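Local atomic coordinates of Ufm1-specific protease (Caenorhabditis elegans, PDB entry 5EJJ), a protein that acts as a thiol protease that hydrolyses the peptide bond at the C-terminal glycine of the ubiquitin-like modifier Ufm1, removing it from target proteins. Residues Gln45-Val49 against Gly297-Leu301. Residues are numbered along the deposited sequence; the frame is centred on the assembly and turned at random.
Sequences QVIHV and GWVSL
His48 and Trp298 meet where a classic beta bulge in strand 45-53 of the MPN-domain sheet faces the loop 297-301, which joins strands 289-293 and 302-306, so that the MPN domain rests against the region matching the UfSP2 N-terminal family, away from the active site. The imidazole points CE1 over one face of the indole, near the rim of its six-membered ring, and comes closest at Trp298 CE3, 3.3 Å away. The rings are oblique, their planes at 46° and the centroid of the imidazole 4.2 Å from that of the six-membered ring, while the side chains cross at about a right angle. Placing CG of His48 anti to its carbonyl carbon (chi1 -61°) carries the imidazole across to the loop. An alanine in place of Trp298 removes the aromatic surface beside CE1, and the imidazole of His48 would probably be freer to turn.

Beside this pair, the CG2 branch of Ile47 touches both loop residues that follow the tryptophan, lying 4.1 Å from CG2 of Val299 and the same distance from CB of Ser300. That methyl also lies over one face of the His48 ring, toward its rim. The backbones themselves are joined through one water, which accepts from Val299 N at 2.9 Å and donates weakly to Ile47 O at 3.4 Å. The bulge explains how neighbours can act together: Ile47 and His48 both lie opposite Phe38 of strand 33-40 and both point toward the loop. Farther out, Ile73 packs against Ile47 and Ser300 alike, and Ser300 OG makes a weak hydrogen bond with Ser70 OG.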
ATOM      1  N   GLN A  45      -2.291 -22.278  -1.009  1.00 20.70           N
ATOM      2  CA  GLN A  45      -2.792 -21.060  -1.636  1.00 15.82           C
ATOM      3  C   GLN A  45      -1.639 -20.147  -2.058  1.00 11.99           C
ATOM      4  O   GLN A  45      -0.905 -19.667  -1.222  1.00 13.28           O
ATOM      5  CB  GLN A  45      -3.719 -20.330  -0.667  1.00 12.59           C
ATOM      6  CG  GLN A  45      -4.372 -19.126  -1.269  1.00 12.18           C
ATOM      7  CD  GLN A  45      -5.047 -18.281  -0.236  1.00 14.76           C
ATOM      8  OE1 GLN A  45      -4.531 -18.099   0.854  1.00 14.15           O
ATOM      9  NE2 GLN A  45      -6.214 -17.755  -0.570  1.00 20.58           N
ATOM     10  N   VAL A  46      -1.464 -19.921  -3.353  1.00 11.35           N
ATOM     11  CA  VAL A  46      -0.348 -19.106  -3.818  1.00 10.11           C
ATOM     12  C   VAL A  46      -0.666 -17.636  -3.614  1.00  9.58           C
ATOM     13  O   VAL A  46      -1.732 -17.202  -3.974  1.00 11.57           O
ATOM     14  CB  VAL A  46      -0.073 -19.366  -5.318  1.00  9.65           C
ATOM     15  CG1 VAL A  46       0.931 -18.386  -5.851  1.00 10.30           C
ATOM     16  CG2 VAL A  46       0.418 -20.786  -5.529  1.00 11.11           C
ATOM     17  N   ILE A  47       0.238 -16.851  -3.047  1.00 10.27           N
ATOM     18  CA  ILE A  47      -0.078 -15.442  -2.833  1.00  8.86           C
ATOM     19  C   ILE A  47       0.712 -14.517  -3.751  1.00  9.17           C
ATOM     20  O   ILE A  47       0.187 -13.507  -4.193  1.00 11.54           O
ATOM     21  CB  ILE A  47       0.128 -15.016  -1.360  1.00  8.27           C
ATOM     22  CG1 ILE A  47      -0.729 -15.867  -0.440  1.00  8.82           C
ATOM     23  CG2 ILE A  47      -0.237 -13.576  -1.149  1.00  7.46           C
ATOM     24  CD1 ILE A  47      -2.169 -15.745  -0.713  1.00  8.82           C
ATOM     25  N   HIS A  48       1.970 -14.851  -4.026  1.00  9.31           N
ATOM     26  CA  HIS A  48       2.849 -14.001  -4.838  1.00  8.92           C
ATOM     27  C   HIS A  48       3.586 -14.821  -5.883  1.00 11.66           C
ATOM     28  O   HIS A  48       4.313 -15.744  -5.542  1.00 14.06           O
ATOM     29  CB  HIS A  48       3.921 -13.324  -3.989  1.00  8.80           C
ATOM     30  CG  HIS A  48       3.392 -12.415  -2.924  1.00 10.28           C
ATOM     31  ND1 HIS A  48       2.741 -11.233  -3.207  1.00  9.97           N
ATOM     32  CD2 HIS A  48       3.457 -12.497  -1.573  1.00  9.36           C
ATOM     33  CE1 HIS A  48       2.399 -10.640  -2.075  1.00 10.12           C
ATOM     34  NE2 HIS A  48       2.824 -11.386  -1.068  1.00  9.50           N
ATOM     35  N   VAL A  49       3.417 -14.488  -7.156  1.00 14.11           N
ATOM     36  CA  VAL A  49       4.257 -15.078  -8.175  1.00 11.65           C
ATOM     37  C   VAL A  49       5.266 -14.036  -8.637  1.00 13.05           C
ATOM     38  O   VAL A  49       4.908 -13.006  -9.201  1.00 12.95           O
ATOM     39  CB  VAL A  49       3.436 -15.612  -9.334  1.00 10.98           C
ATOM     40  CG1 VAL A  49       4.353 -16.183 -10.383  1.00 12.43           C
ATOM     41  CG2 VAL A  49       2.489 -16.682  -8.835  1.00 10.34           C
ATOM     42  N   GLY A 297      -2.369  -3.954  -5.997  1.00 15.99           N
ATOM     43  CA  GLY A 297      -2.755  -5.276  -6.437  1.00 16.34           C
ATOM     44  C   GLY A 297      -2.570  -6.319  -5.371  1.00 15.81           C
ATOM     45  O   GLY A 297      -3.308  -7.312  -5.330  1.00 14.54           O
ATOM     46  N   TRP A 298      -1.570  -6.094  -4.522  1.00 15.16           N
ATOM     47  CA  TRP A 298      -1.183  -7.044  -3.472  1.00 14.08           C
ATOM     48  C   TRP A 298      -2.228  -7.269  -2.366  1.00 11.41           C
ATOM     49  O   TRP A 298      -2.974  -6.366  -2.007  1.00 14.83           O
ATOM     50  CB  TRP A 298       0.102  -6.564  -2.828  1.00 13.69           C
ATOM     51  CG  TRP A 298       1.316  -6.810  -3.619  1.00 11.65           C
ATOM     52  CD1 TRP A 298       1.454  -6.732  -4.962  1.00 11.63           C
ATOM     53  CD2 TRP A 298       2.587  -7.199  -3.101  1.00 12.37           C
ATOM     54  NE1 TRP A 298       2.750  -7.043  -5.324  1.00 10.44           N
ATOM     55  CE2 TRP A 298       3.460  -7.335  -4.193  1.00 11.18           C
ATOM     56  CE3 TRP A 298       3.069  -7.445  -1.814  1.00  8.38           C
ATOM     57  CZ2 TRP A 298       4.778  -7.709  -4.038  1.00 11.17           C
ATOM     58  CZ3 TRP A 298       4.367  -7.807  -1.666  1.00  7.37           C
ATOM     59  CH2 TRP A 298       5.213  -7.939  -2.767  1.00  9.05           C
ATOM     60  N   VAL A 299      -2.268  -8.469  -1.814  1.00  9.29           N
ATOM     61  CA  VAL A 299      -3.246  -8.761  -0.776  1.00 11.79           C
ATOM     62  C   VAL A 299      -2.566  -9.221   0.500  1.00 14.90           C
ATOM     63  O   VAL A 299      -3.219  -9.660   1.442  1.00 19.87           O
ATOM     64  CB  VAL A 299      -4.227  -9.840  -1.214  1.00 12.32           C
ATOM     65  CG1 VAL A 299      -5.009  -9.358  -2.366  1.00 10.04           C
ATOM     66  CG2 VAL A 299      -3.472 -11.096  -1.597  1.00 12.03           C
ATOM     67  N   SER A 300      -1.244  -9.137   0.525  1.00 12.17           N
ATOM     68  CA  SER A 300      -0.495  -9.311   1.747  1.00  8.86           C
ATOM     69  C   SER A 300       0.569  -8.215   1.662  1.00  8.01           C
ATOM     70  O   SER A 300       0.916  -7.785   0.559  1.00  6.16           O
ATOM     71  CB  SER A 300       0.083 -10.732   1.814  1.00 10.33           C
ATOM     72  OG  SER A 300       1.179 -10.846   2.723  1.00 12.98           O
ATOM     73  N   LEU A 301       1.063  -7.761   2.817  1.00  7.63           N
ATOM     74  CA  LEU A 301       1.972  -6.621   2.902  1.00  7.11           C
ATOM     75  C   LEU A 301       3.383  -6.947   2.436  1.00  6.83           C
ATOM     76  O   LEU A 301       3.729  -8.112   2.269  1.00  9.12           O
ATOM     77  CB  LEU A 301       2.010  -6.110   4.339  1.00  8.14           C
ATOM     78  CG  LEU A 301       0.661  -5.656   4.903  1.00 10.32           C
ATOM     79  CD1 LEU A 301       0.723  -5.491   6.410  1.00 12.32           C
ATOM     80  CD2 LEU A 301       0.233  -4.345   4.247  1.00 11.16           C
TER
HETATM   81  O   HOH W   1      -0.648 -10.376  -3.265  1.00 11.81           O